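Local structure of BRO1 protein (Saccharomyces cerevisiae, 1ZB1) at residues F127-I132 with F156-Y161; L210-S215 with S257-Y262; R92-F97 with T114-A119; N72-S77 with E354-D359. The protein helps sort multivesicular-body cargo proteins into intralumenal vesicles and recruits the deubiquitinase DOA4 to endosomes. All blocks are in the same frame, centred on the assembly; numbering follows the deposited sequence.

In the fold
The four contacts are spread along the elongated, mostly helical Bro1 domain. Contact 1 is the most central, about 7 Å from the centre of the chain, and pairs helices 118-139 and 146-165. Helix 118-139 starts in contact 3, whose centre is about 22 Å from that of contact 1. Contact 4 ties helix 65-86 to the last helix, 349-371, and so closes a loop that holds the other three; it touches contact 1 directly, where the I129 CG1 atom packs 3.5 Å from N72 CB. Contact 2 belongs to the other half of the molecule, its centre about 50 Å from that of contact 3 and about 29 Å from that of contact 1.

Contact 1: residues F127-I132 with F156-Y161; sequences FNIAVI and FSCFEY
A130 and F159 make the tight part of this contact between helices 118-139 and 146-165, whose local axes run nearly antiparallel and approach to 8.5 Å. The methyl carbon A130 CB sits over the middle of the F159 ring, 3.5 Å from its centroid and only 10° off the ring normal, a CH-pi contact. The same A130 CB lies 3.5 Å from C158 CB, so one small side chain is pressed against two neighbours of the facing helix. F159 has its ring anti to the carbonyl carbon (chi1 -77°), which swings it across to helix 118-139 although its CB sets off along the flank of the interface. Its edge then meets the face of F127 in a T-shaped stack, with centroids 5.7 Å apart and planes at 76°.

The flanks are looser. V131 CG2 comes to the ring edge at F159 CZ, 4.1 Å away, and I129 CG2 reaches C158 SG at 4.0 Å. Neither flank opens to solvent: L15 packs on V131, and W349 of helix 349-371 on I129 and C158, while L182 of helix 176-198 covers F127 and F159. Every touching residue is buried, and the two segments meet through carbon and sulfur alone. Cohesion here therefore rests on dispersion, ring-edge electrostatics and the exclusion of water.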
loop_
_atom_site.group_PDB
_atom_site.type_symbol
_atom_site.label_atom_id
_atom_site.label_comp_id
_atom_site.label_asym_id
_atom_site.label_seq_id
_atom_site.Cartn_x
_atom_site.Cartn_y
_atom_site.Cartn_z
ATOM N N PHE A 127 8.982 -2.979 -6.779
ATOM C CA PHE A 127 8.775 -2.901 -5.337
ATOM C C PHE A 127 8.969 -1.432 -4.918
ATOM O O PHE A 127 8.187 -0.874 -4.138
ATOM C CB PHE A 127 9.790 -3.796 -4.613
ATOM C CG PHE A 127 9.638 -3.809 -3.114
ATOM C CD1 PHE A 127 10.212 -2.813 -2.331
ATOM C CD2 PHE A 127 8.905 -4.821 -2.486
ATOM C CE1 PHE A 127 10.065 -2.812 -0.943
ATOM C CE2 PHE A 127 8.745 -4.837 -1.095
ATOM C CZ PHE A 127 9.324 -3.833 -0.316
ATOM N N ASN A 128 10.018 -0.805 -5.440
ATOM C CA ASN A 128 10.282 0.593 -5.107
ATOM C C ASN A 128 9.218 1.527 -5.693
ATOM O O ASN A 128 8.859 2.528 -5.076
ATOM C CB ASN A 128 11.698 0.989 -5.565
ATOM C CG ASN A 128 12.776 0.496 -4.596
ATOM O OD1 ASN A 128 12.461 0.033 -3.499
ATOM N ND2 ASN A 128 14.042 0.602 -4.990
ATOM N N ILE A 129 8.705 1.194 -6.875
ATOM C CA ILE A 129 7.654 1.996 -7.502
ATOM C C ILE A 129 6.433 2.015 -6.567
ATOM O O ILE A 129 5.825 3.066 -6.320
ATOM C CB ILE A 129 7.258 1.398 -8.875
ATOM C CG1 ILE A 129 8.348 1.715 -9.908
ATOM C CG2 ILE A 129 5.909 1.945 -9.330
ATOM C CD1 ILE A 129 8.139 1.047 -11.261
ATOM N N ALA A 130 6.085 0.844 -6.039
ATOM C CA ALA A 130 4.951 0.731 -5.115
ATOM C C ALA A 130 5.206 1.577 -3.868
ATOM O O ALA A 130 4.324 2.313 -3.400
ATOM C CB ALA A 130 4.738 -0.741 -4.723
ATOM N N VAL A 131 6.412 1.471 -3.319
ATOM C CA VAL A 131 6.754 2.250 -2.129
ATOM C C VAL A 131 6.686 3.749 -2.439
ATOM O O VAL A 131 6.165 4.534 -1.643
ATOM C CB VAL A 131 8.180 1.914 -1.617
ATOM C CG1 VAL A 131 8.595 2.902 -0.528
ATOM C CG2 VAL A 131 8.209 0.486 -1.050
ATOM N N ILE A 132 7.211 4.142 -3.592
ATOM C CA ILE A 132 7.205 5.550 -3.965
ATOM C C ILE A 132 5.773 6.091 -4.070
ATOM O O ILE A 132 5.517 7.247 -3.735
ATOM C CB ILE A 132 7.990 5.775 -5.278
ATOM C CG1 ILE A 132 9.472 5.447 -5.041
ATOM C CG2 ILE A 132 7.856 7.232 -5.733
ATOM C CD1 ILE A 132 10.323 5.430 -6.295
ATOM N N PHE A 156 -1.303 -0.201 -3.964
ATOM C CA PHE A 156 -2.029 -1.453 -3.763
ATOM C C PHE A 156 -1.909 -2.320 -5.017
ATOM O O PHE A 156 -1.552 -3.497 -4.943
ATOM C CB PHE A 156 -3.500 -1.121 -3.433
ATOM C CG PHE A 156 -4.453 -2.296 -3.495
ATOM C CD1 PHE A 156 -4.086 -3.559 -3.036
ATOM C CD2 PHE A 156 -5.755 -2.108 -3.965
ATOM C CE1 PHE A 156 -5.000 -4.618 -3.045
ATOM C CE2 PHE A 156 -6.682 -3.160 -3.977
ATOM C CZ PHE A 156 -6.300 -4.416 -3.516
ATOM N N SER A 157 -2.188 -1.726 -6.170
ATOM C CA SER A 157 -2.106 -2.438 -7.436
ATOM C C SER A 157 -0.701 -3.003 -7.718
ATOM O O SER A 157 -0.568 -4.139 -8.173
ATOM C CB SER A 157 -2.541 -1.502 -8.571
ATOM O OG SER A 157 -2.463 -2.150 -9.823
ATOM N N CYS A 158 0.340 -2.215 -7.457
ATOM C CA CYS A 158 1.712 -2.668 -7.688
ATOM C C CYS A 158 2.124 -3.848 -6.794
ATOM O O CYS A 158 2.717 -4.817 -7.278
ATOM C CB CYS A 158 2.696 -1.508 -7.490
ATOM S SG CYS A 158 2.514 -0.162 -8.698
ATOM N N PHE A 159 1.831 -3.766 -5.499
ATOM C CA PHE A 159 2.178 -4.856 -4.577
ATOM C C PHE A 159 1.411 -6.138 -4.893
ATOM O O PHE A 159 1.928 -7.247 -4.719
ATOM C CB PHE A 159 1.907 -4.449 -3.129
ATOM C CG PHE A 159 2.948 -3.526 -2.555
ATOM C CD1 PHE A 159 4.300 -3.882 -2.583
ATOM C CD2 PHE A 159 2.580 -2.323 -1.955
ATOM C CE1 PHE A 159 5.273 -3.060 -2.018
ATOM C CE2 PHE A 159 3.549 -1.489 -1.382
ATOM C CZ PHE A 159 4.901 -1.861 -1.415
ATOM N N GLU A 160 0.176 -5.975 -5.350
ATOM C CA GLU A 160 -0.670 -7.105 -5.711
ATOM C C GLU A 160 -0.063 -7.848 -6.904
ATOM O O GLU A 160 0.027 -9.076 -6.898
ATOM C CB GLU A 160 -2.077 -6.602 -6.057
ATOM C CG GLU A 160 -3.024 -7.673 -6.568
ATOM C CD GLU A 160 -4.430 -7.141 -6.775
ATOM O OE1 GLU A 160 -4.614 -6.242 -7.626
ATOM O OE2 GLU A 160 -5.350 -7.622 -6.080
ATOM N N TYR A 161 0.353 -7.097 -7.919
ATOM C CA TYR A 161 0.964 -7.684 -9.115
ATOM C C TYR A 161 2.242 -8.426 -8.743
ATOM O O TYR A 161 2.529 -9.506 -9.269
ATOM C CB TYR A 161 1.291 -6.590 -10.137
ATOM C CG TYR A 161 1.918 -7.111 -11.416
ATOM C CD1 TYR A 161 1.125 -7.474 -12.505
ATOM C CD2 TYR A 161 3.304 -7.246 -11.533
ATOM C CE1 TYR A 161 1.695 -7.954 -13.682
ATOM C CE2 TYR A 161 3.885 -7.730 -12.703
ATOM C CZ TYR A 161 3.072 -8.079 -13.775
ATOM O OH TYR A 161 3.635 -8.534 -14.947
#

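Contact 2: residues L210-S215 with S257-Y262; sequences LISKLS and SLSAYY
S212 and S259 both hold their hydroxyl anti to the backbone N (chi1 177° and -179°), which turns each OG across the interface to the carbonyl of the other residue. S259 OG donates to S212 O at 2.8 Å, and S212 OG returns the bond to S259 O at 2.9 Å. The two bonds form a reciprocal pair between antiparallel helices, and each hydroxyl comes in well out of the plane of the carbonyl it binds. The backbones are correspondingly close, with S212 CA and S259 CA 4.2 Å apart and the local axes 7.7 Å at closest approach.

To one side of this pair, S215 CB packs at 3.8 Å on S259 CB. The S215 hydroxyl turns back to its own helix, to I211 O, which also accepts the S215 backbone N-H, while S215 OG rests against L258 CD2. To the other side, I211 CG2 sits over one face of the Y262 ring, 3.5 Å from the centroid and 19° off the normal in a CH-pi contact; Y261 of the same helix covers the opposite face. I338, in a loop, touches both S212 and S259. Small serines thus let helices 208-230 and 242-269 approach closely, and the two buried hydroxyls of S212 and S259 are satisfied by main-chain oxygens of the facing helix, so polar bonds join the helices.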
loop_
_atom_site.group_PDB
_atom_site.type_symbol
_atom_site.label_atom_id
_atom_site.label_comp_id
_atom_site.label_asym_id
_atom_site.label_seq_id
_atom_site.Cartn_x
_atom_site.Cartn_y
_atom_site.Cartn_z
ATOM N N LEU A 210 -24.178 5.583 5.165
ATOM C CA LEU A 210 -22.998 5.508 4.302
ATOM C C LEU A 210 -21.714 5.348 5.122
ATOM O O LEU A 210 -20.947 4.401 4.920
ATOM C CB LEU A 210 -22.887 6.777 3.452
ATOM C CG LEU A 210 -22.319 6.717 2.025
ATOM C CD1 LEU A 210 -21.733 8.079 1.688
ATOM C CD2 LEU A 210 -21.260 5.646 1.889
ATOM N N ILE A 211 -21.483 6.286 6.036
ATOM C CA ILE A 211 -20.296 6.259 6.884
ATOM C C ILE A 211 -20.173 4.906 7.576
ATOM O O ILE A 211 -19.091 4.322 7.623
ATOM C CB ILE A 211 -20.338 7.394 7.942
ATOM C CG1 ILE A 211 -20.122 8.752 7.263
ATOM C CG2 ILE A 211 -19.241 7.197 8.983
ATOM C CD1 ILE A 211 -21.155 9.104 6.239
ATOM N N SER A 212 -21.291 4.404 8.093
ATOM C CA SER A 212 -21.310 3.116 8.774
ATOM C C SER A 212 -20.795 1.975 7.890
ATOM O O SER A 212 -19.956 1.176 8.315
ATOM C CB SER A 212 -22.730 2.793 9.242
ATOM O OG SER A 212 -22.779 1.514 9.840
ATOM N N LYS A 213 -21.304 1.903 6.663
ATOM C CA LYS A 213 -20.903 0.854 5.725
ATOM C C LYS A 213 -19.430 0.969 5.333
ATOM O O LYS A 213 -18.720 -0.034 5.274
ATOM C CB LYS A 213 -21.782 0.915 4.468
ATOM C CG LYS A 213 -23.269 0.912 4.785
ATOM C CD LYS A 213 -24.139 1.070 3.547
ATOM C CE LYS A 213 -24.265 -0.233 2.782
ATOM N NZ LYS A 213 -25.360 -0.151 1.776
ATOM N N LEU A 214 -18.981 2.191 5.060
ATOM C CA LEU A 214 -17.592 2.432 4.677
ATOM C C LEU A 214 -16.649 2.126 5.834
ATOM O O LEU A 214 -15.535 1.637 5.626
ATOM C CB LEU A 214 -17.409 3.888 4.238
ATOM C CG LEU A 214 -18.115 4.284 2.937
ATOM C CD1 LEU A 214 -18.057 5.784 2.755
ATOM C CD2 LEU A 214 -17.461 3.563 1.769
ATOM N N SER A 215 -17.100 2.422 7.052
ATOM C CA SER A 215 -16.305 2.168 8.242
ATOM C C SER A 215 -16.169 0.674 8.455
ATOM O O SER A 215 -15.109 0.195 8.841
ATOM C CB SER A 215 -16.956 2.805 9.472
ATOM O OG SER A 215 -16.831 4.214 9.437
ATOM N N SER A 257 -16.054 0.047 15.830
ATOM C CA SER A 257 -16.792 0.879 16.778
ATOM C C SER A 257 -17.481 2.032 16.055
ATOM O O SER A 257 -18.662 2.304 16.283
ATOM C CB SER A 257 -15.846 1.453 17.838
ATOM O OG SER A 257 -16.510 2.417 18.647
ATOM N N LEU A 258 -16.730 2.704 15.189
ATOM C CA LEU A 258 -17.248 3.837 14.432
ATOM C C LEU A 258 -18.430 3.411 13.569
ATOM O O LEU A 258 -19.386 4.168 13.383
ATOM C CB LEU A 258 -16.147 4.422 13.544
ATOM C CG LEU A 258 -16.348 5.869 13.096
ATOM C CD1 LEU A 258 -16.272 6.778 14.317
ATOM C CD2 LEU A 258 -15.278 6.259 12.079
ATOM N N SER A 259 -18.354 2.193 13.045
ATOM C CA SER A 259 -19.407 1.647 12.197
ATOM C C SER A 259 -20.703 1.442 12.984
ATOM O O SER A 259 -21.786 1.822 12.532
ATOM C CB SER A 259 -18.954 0.312 11.606
ATOM O OG SER A 259 -19.949 -0.220 10.759
ATOM N N ALA A 260 -20.585 0.830 14.157
ATOM C CA ALA A 260 -21.737 0.573 15.015
ATOM C C ALA A 260 -22.361 1.887 15.473
ATOM O O ALA A 260 -23.582 2.019 15.525
ATOM C CB ALA A 260 -21.312 -0.257 16.223
ATOM N N TYR A 261 -21.515 2.855 15.808
ATOM C CA TYR A 261 -21.980 4.162 16.249
ATOM C C TYR A 261 -22.878 4.805 15.193
ATOM O O TYR A 261 -24.018 5.182 15.475
ATOM C CB TYR A 261 -20.781 5.070 16.538
ATOM C CG TYR A 261 -21.115 6.543 16.714
ATOM C CD1 TYR A 261 -22.015 6.971 17.695
ATOM C CD2 TYR A 261 -20.516 7.509 15.911
ATOM C CE1 TYR A 261 -22.303 8.322 17.867
ATOM C CE2 TYR A 261 -20.795 8.859 16.075
ATOM C CZ TYR A 261 -21.688 9.260 17.054
ATOM O OH TYR A 261 -21.961 10.596 17.213
ATOM N N TYR A 262 -22.370 4.922 13.971
ATOM C CA TYR A 262 -23.154 5.545 12.913
ATOM C C TYR A 262 -24.421 4.773 12.562
ATOM O O TYR A 262 -25.438 5.380 12.238
ATOM C CB TYR A 262 -22.279 5.786 11.684
ATOM C CG TYR A 262 -21.456 7.042 11.832
ATOM C CD1 TYR A 262 -22.036 8.298 11.656
ATOM C CD2 TYR A 262 -20.116 6.984 12.218
ATOM C CE1 TYR A 262 -21.307 9.462 11.862
ATOM C CE2 TYR A 262 -19.380 8.139 12.429
ATOM C CZ TYR A 262 -19.980 9.374 12.250
ATOM O OH TYR A 262 -19.258 10.520 12.463
#

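Contact 3: residues R92-F97 with T114-A119; sequences RLKMDF and TQHTLA
The backbones of 92-97 and 114-119 meet beside the two short antiparallel strands, where Q115 N donates to F97 O (3.1 Å, in the carbonyl plane); T114 CA adds a C-H...O contact to the same oxygen. H116 and F97 carry the side-chain contact. The H116 ring lies with one face on K94, the CA atom 3.7 Å from the ring centroid, and K94 CD reaches H116 CD2 at 3.5 Å. At the ring edge H116 ND1 donates to M95 O, 2.8 Å away and close to the ring plane, though the nitrogen stands well above the carbonyl plane. D96 OD1 also lies at the ring edge, 3.1 Å from H116 CE1. A water links M95 N to H116 O. The buried F97 ring brings its CE1 atom 4.0 Å from L118 CD2, while M95 CB covers one of its faces; W23 of helix 23-34 and F120 of helix 118-139 also pack on F97. D96 centres an inverse gamma turn, and T117 takes the N-cap position of helix 118-139. This is the base of a two-stranded antiparallel hairpin, packed where its second strand passes into a helix of the Bro1 domain.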
loop_
_atom_site.group_PDB
_atom_site.type_symbol
_atom_site.label_atom_id
_atom_site.label_comp_id
_atom_site.label_asym_id
_atom_site.label_seq_id
_atom_site.Cartn_x
_atom_site.Cartn_y
_atom_site.Cartn_z
ATOM N N ARG A 92 21.953 -13.793 -20.235
ATOM C CA ARG A 92 23.207 -13.919 -20.977
ATOM C C ARG A 92 24.020 -12.628 -20.956
ATOM O O ARG A 92 25.223 -12.644 -21.218
ATOM C CB ARG A 92 22.932 -14.341 -22.425
ATOM C CG ARG A 92 22.303 -15.719 -22.536
ATOM C CD ARG A 92 22.221 -16.208 -23.975
ATOM N NE ARG A 92 21.643 -17.548 -24.033
ATOM C CZ ARG A 92 21.445 -18.238 -25.152
ATOM N NH1 ARG A 92 21.778 -17.716 -26.328
ATOM N NH2 ARG A 92 20.915 -19.453 -25.095
ATOM N N LEU A 93 23.365 -11.512 -20.643
ATOM C CA LEU A 93 24.062 -10.231 -20.584
ATOM C C LEU A 93 24.978 -10.216 -19.367
ATOM O O LEU A 93 25.927 -9.440 -19.300
ATOM C CB LEU A 93 23.060 -9.072 -20.486
ATOM C CG LEU A 93 22.097 -8.889 -21.661
ATOM C CD1 LEU A 93 21.190 -7.682 -21.397
ATOM C CD2 LEU A 93 22.887 -8.696 -22.951
ATOM N N LYS A 94 24.687 -11.082 -18.404
ATOM C CA LYS A 94 25.486 -11.167 -17.185
ATOM C C LYS A 94 25.618 -9.827 -16.467
ATOM O O LYS A 94 26.691 -9.483 -15.973
ATOM C CB LYS A 94 26.885 -11.710 -17.497
ATOM C CG LYS A 94 26.896 -13.085 -18.151
ATOM C CD LYS A 94 26.279 -14.144 -17.248
ATOM C CE LYS A 94 26.245 -15.503 -17.939
ATOM N NZ LYS A 94 27.607 -15.958 -18.333
ATOM N N MET A 95 24.533 -9.058 -16.428
ATOM C CA MET A 95 24.552 -7.779 -15.732
ATOM C C MET A 95 24.526 -8.117 -14.246
ATOM O O MET A 95 23.734 -8.957 -13.815
ATOM C CB MET A 95 23.319 -6.949 -16.095
ATOM C CG MET A 95 23.217 -6.599 -17.574
ATOM S SD MET A 95 24.686 -5.760 -18.166
ATOM C CE MET A 95 24.678 -4.283 -17.141
ATOM N N ASP A 96 25.387 -7.477 -13.463
ATOM C CA ASP A 96 25.427 -7.759 -12.035
ATOM C C ASP A 96 24.401 -6.963 -11.225
ATOM O O ASP A 96 24.769 -6.146 -10.388
ATOM C CB ASP A 96 26.829 -7.503 -11.469
ATOM C CG ASP A 96 27.856 -8.524 -11.946
ATOM O OD1 ASP A 96 27.493 -9.702 -12.160
ATOM O OD2 ASP A 96 29.036 -8.144 -12.083
ATOM N N PHE A 97 23.122 -7.218 -11.476
ATOM C CA PHE A 97 22.030 -6.557 -10.760
ATOM C C PHE A 97 22.175 -6.899 -9.271
ATOM O O PHE A 97 22.030 -8.066 -8.872
ATOM C CB PHE A 97 20.685 -7.072 -11.285
ATOM C CG PHE A 97 20.458 -6.822 -12.762
ATOM C CD1 PHE A 97 20.041 -7.854 -13.599
ATOM C CD2 PHE A 97 20.592 -5.541 -13.297
ATOM C CE1 PHE A 97 19.755 -7.619 -14.949
ATOM C CE2 PHE A 97 20.308 -5.289 -14.644
ATOM C CZ PHE A 97 19.889 -6.324 -15.472
ATOM N N THR A 114 22.965 -10.750 -5.780
ATOM C CA THR A 114 23.310 -10.405 -7.156
ATOM C C THR A 114 22.737 -11.540 -8.002
ATOM O O THR A 114 22.982 -12.716 -7.719
ATOM C CB THR A 114 24.843 -10.319 -7.356
ATOM O OG1 THR A 114 25.369 -9.235 -6.579
ATOM C CG2 THR A 114 25.181 -10.097 -8.826
ATOM N N GLN A 115 21.945 -11.189 -9.010
ATOM C CA GLN A 115 21.326 -12.181 -9.888
ATOM C C GLN A 115 21.226 -11.555 -11.280
ATOM O O GLN A 115 20.946 -10.354 -11.411
ATOM C CB GLN A 115 19.942 -12.576 -9.332
ATOM C CG GLN A 115 19.193 -13.635 -10.145
ATOM C CD GLN A 115 18.053 -14.295 -9.367
ATOM O OE1 GLN A 115 16.943 -14.466 -9.883
ATOM N NE2 GLN A 115 18.329 -14.681 -8.134
ATOM N N HIS A 116 21.459 -12.361 -12.314
ATOM C CA HIS A 116 21.449 -11.880 -13.696
ATOM C C HIS A 116 20.097 -11.818 -14.414
ATOM O O HIS A 116 19.991 -11.207 -15.478
ATOM C CB HIS A 116 22.379 -12.733 -14.569
ATOM C CG HIS A 116 23.809 -12.755 -14.121
ATOM N ND1 HIS A 116 24.479 -11.629 -13.693
ATOM C CD2 HIS A 116 24.720 -13.755 -14.117
ATOM C CE1 HIS A 116 25.739 -11.933 -13.446
ATOM N NE2 HIS A 116 25.913 -13.217 -13.696
ATOM N N THR A 117 19.072 -12.451 -13.866
ATOM C CA THR A 117 17.777 -12.450 -14.533
ATOM C C THR A 117 17.095 -11.087 -14.543
ATOM O O THR A 117 17.206 -10.310 -13.590
ATOM C CB THR A 117 16.820 -13.465 -13.890
ATOM O OG1 THR A 117 16.398 -12.976 -12.612
ATOM C CG2 THR A 117 17.525 -14.816 -13.708
ATOM N N LEU A 118 16.387 -10.802 -15.633
ATOM C CA LEU A 118 15.674 -9.541 -15.759
ATOM C C LEU A 118 14.545 -9.487 -14.730
ATOM O O LEU A 118 14.189 -8.410 -14.256
ATOM C CB LEU A 118 15.125 -9.377 -17.186
ATOM C CG LEU A 118 16.205 -9.276 -18.280
ATOM C CD1 LEU A 118 15.567 -9.087 -19.654
ATOM C CD2 LEU A 118 17.136 -8.098 -17.970
ATOM N N ALA A 119 13.998 -10.649 -14.367
ATOM C CA ALA A 119 12.923 -10.705 -13.372
ATOM C C ALA A 119 13.362 -10.125 -12.024
ATOM O O ALA A 119 12.558 -9.507 -11.316
ATOM C CB ALA A 119 12.445 -12.154 -13.180
HETATM O O HOH W 1 21.665 -10.025 -17.338
#

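Contact 4: residues N72-S77 with E354-D359; sequences NLKYYS and EPYMQD
L73 packs against Y356 through a CH-pi contact: L73 CB stands directly over the middle of the tyrosine ring, 3.7 Å from its centroid, and L73 CG reaches Y356 CE1 at 3.6 Å. The other apolar touch on the ring is looser, K74 CG lying 4.0 Å from Y356 CD2; the extended K74 side chain runs at about a right angle to that of Y356, and its NZ is salt-bridged to E70. Polar atoms enter through S77. With its hydroxyl anti to the carbonyl carbon (chi1 -68°), S77 OG donates back to L73 O at 3.1 Å, from the opposite side of the carbonyl plane to S77 N. S77 OG itself packs 3.4 Å from Y356 CB and 3.6 Å from M357 SD. The local helix axes cross at -62°. The serine hydroxyl is spent on its own helix, and what joins the two segments is van der Waals and CH-pi contact.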
loop_
_atom_site.group_PDB
_atom_site.type_symbol
_atom_site.label_atom_id
_atom_site.label_comp_id
_atom_site.label_asym_id
_atom_site.label_seq_id
_atom_site.Cartn_x
_atom_site.Cartn_y
_atom_site.Cartn_z
ATOM N N ASN A 72 11.639 5.639 -12.325
ATOM C CA ASN A 72 11.442 4.204 -12.135
ATOM C C ASN A 72 10.454 3.589 -13.126
ATOM O O ASN A 72 10.684 2.482 -13.614
ATOM C CB ASN A 72 11.000 3.931 -10.698
ATOM C CG ASN A 72 12.175 3.870 -9.740
ATOM O OD1 ASN A 72 12.811 2.821 -9.592
ATOM N ND2 ASN A 72 12.488 5.002 -9.099
ATOM N N LEU A 73 9.360 4.292 -13.421
ATOM C CA LEU A 73 8.378 3.784 -14.382
ATOM C C LEU A 73 9.027 3.693 -15.766
ATOM O O LEU A 73 8.791 2.739 -16.507
ATOM C CB LEU A 73 7.150 4.700 -14.467
ATOM C CG LEU A 73 5.890 4.547 -13.605
ATOM C CD1 LEU A 73 5.804 3.168 -12.998
ATOM C CD2 LEU A 73 5.863 5.626 -12.538
ATOM N N LYS A 74 9.839 4.690 -16.116
ATOM C CA LYS A 74 10.522 4.684 -17.409
ATOM C C LYS A 74 11.572 3.574 -17.468
ATOM O O LYS A 74 11.731 2.896 -18.497
ATOM C CB LYS A 74 11.177 6.047 -17.675
ATOM C CG LYS A 74 10.154 7.152 -17.934
ATOM C CD LYS A 74 10.802 8.486 -18.295
ATOM C CE LYS A 74 9.729 9.497 -18.719
ATOM N NZ LYS A 74 10.266 10.859 -18.993
ATOM N N TYR A 75 12.289 3.379 -16.368
ATOM C CA TYR A 75 13.302 2.327 -16.337
ATOM C C TYR A 75 12.625 0.951 -16.400
ATOM O O TYR A 75 13.133 0.048 -17.058
ATOM C CB TYR A 75 14.176 2.441 -15.077
ATOM C CG TYR A 75 15.332 1.453 -15.055
ATOM C CD1 TYR A 75 16.246 1.402 -16.107
ATOM C CD2 TYR A 75 15.484 0.543 -14.003
ATOM C CE1 TYR A 75 17.280 0.462 -16.123
ATOM C CE2 TYR A 75 16.524 -0.400 -14.006
ATOM C CZ TYR A 75 17.410 -0.434 -15.072
ATOM O OH TYR A 75 18.408 -1.380 -15.119
ATOM N N TYR A 76 11.490 0.783 -15.720
ATOM C CA TYR A 76 10.788 -0.507 -15.765
ATOM C C TYR A 76 10.363 -0.771 -17.212
ATOM O O TYR A 76 10.489 -1.898 -17.712
ATOM C CB TYR A 76 9.542 -0.509 -14.865
ATOM C CG TYR A 76 8.947 -1.901 -14.648
ATOM C CD1 TYR A 76 9.308 -2.670 -13.541
ATOM C CD2 TYR A 76 8.059 -2.458 -15.570
ATOM C CE1 TYR A 76 8.800 -3.963 -13.351
ATOM C CE2 TYR A 76 7.544 -3.754 -15.399
ATOM C CZ TYR A 76 7.918 -4.499 -14.287
ATOM O OH TYR A 76 7.409 -5.773 -14.102
ATOM N N SER A 77 9.874 0.267 -17.890
ATOM C CA SER A 77 9.452 0.116 -19.283
ATOM C C SER A 77 10.605 -0.422 -20.117
ATOM O O SER A 77 10.415 -1.314 -20.942
ATOM C CB SER A 77 8.969 1.448 -19.874
ATOM O OG SER A 77 7.757 1.863 -19.264
ATOM N N GLU A 354 1.405 1.182 -18.810
ATOM C CA GLU A 354 1.104 1.472 -20.207
ATOM C C GLU A 354 1.483 2.848 -20.776
ATOM O O GLU A 354 2.114 2.923 -21.822
ATOM C CB GLU A 354 -0.379 1.184 -20.454
ATOM C CG GLU A 354 -0.798 1.166 -21.903
ATOM C CD GLU A 354 -2.111 0.435 -22.089
ATOM O OE1 GLU A 354 -2.121 -0.808 -21.930
ATOM O OE2 GLU A 354 -3.134 1.095 -22.376
ATOM N N PRO A 355 1.112 3.947 -20.103
ATOM C CA PRO A 355 1.454 5.277 -20.627
ATOM C C PRO A 355 2.950 5.539 -20.870
ATOM O O PRO A 355 3.308 6.441 -21.631
ATOM C CB PRO A 355 0.874 6.221 -19.575
ATOM C CG PRO A 355 -0.292 5.446 -19.026
ATOM C CD PRO A 355 0.280 4.059 -18.891
ATOM N N TYR A 356 3.818 4.753 -20.235
ATOM C CA TYR A 356 5.267 4.933 -20.380
ATOM C C TYR A 356 5.945 4.054 -21.431
ATOM O O TYR A 356 7.070 4.338 -21.846
ATOM C CB TYR A 356 5.966 4.690 -19.037
ATOM C CG TYR A 356 5.504 5.606 -17.933
ATOM C CD1 TYR A 356 4.366 5.310 -17.181
ATOM C CD2 TYR A 356 6.185 6.791 -17.663
ATOM C CE1 TYR A 356 3.917 6.186 -16.177
ATOM C CE2 TYR A 356 5.749 7.667 -16.670
ATOM C CZ TYR A 356 4.615 7.360 -15.935
ATOM O OH TYR A 356 4.173 8.239 -14.971
ATOM N N MET A 357 5.262 2.997 -21.863
ATOM C CA MET A 357 5.827 2.054 -22.827
ATOM C C MET A 357 6.220 2.576 -24.221
ATOM O O MET A 357 7.303 2.261 -24.718
ATOM C CB MET A 357 4.880 0.858 -22.972
ATOM C CG MET A 357 4.705 0.048 -21.689
ATOM S SD MET A 357 6.221 -0.788 -21.126
ATOM C CE MET A 357 6.186 -2.257 -22.120
ATOM N N GLN A 358 5.355 3.369 -24.849
ATOM C CA GLN A 358 5.635 3.899 -26.189
ATOM C C GLN A 358 6.955 4.656 -26.372
ATOM O O GLN A 358 7.786 4.276 -27.201
ATOM C CB GLN A 358 4.482 4.802 -26.642
ATOM C CG GLN A 358 3.607 4.206 -27.730
ATOM C CD GLN A 358 4.350 3.997 -29.042
ATOM O OE1 GLN A 358 5.263 3.174 -29.132
ATOM N NE2 GLN A 358 3.959 4.750 -30.069
ATOM N N ASP A 359 7.146 5.731 -25.614
ATOM C CA ASP A 359 8.363 6.534 -25.737
ATOM C C ASP A 359 9.654 5.743 -25.514
ATOM O O ASP A 359 10.664 5.981 -26.188
ATOM C CB ASP A 359 8.319 7.730 -24.773
ATOM C CG ASP A 359 7.266 8.758 -25.166
ATOM O OD1 ASP A 359 7.151 9.066 -26.374
ATOM O OD2 ASP A 359 6.559 9.266 -24.265
#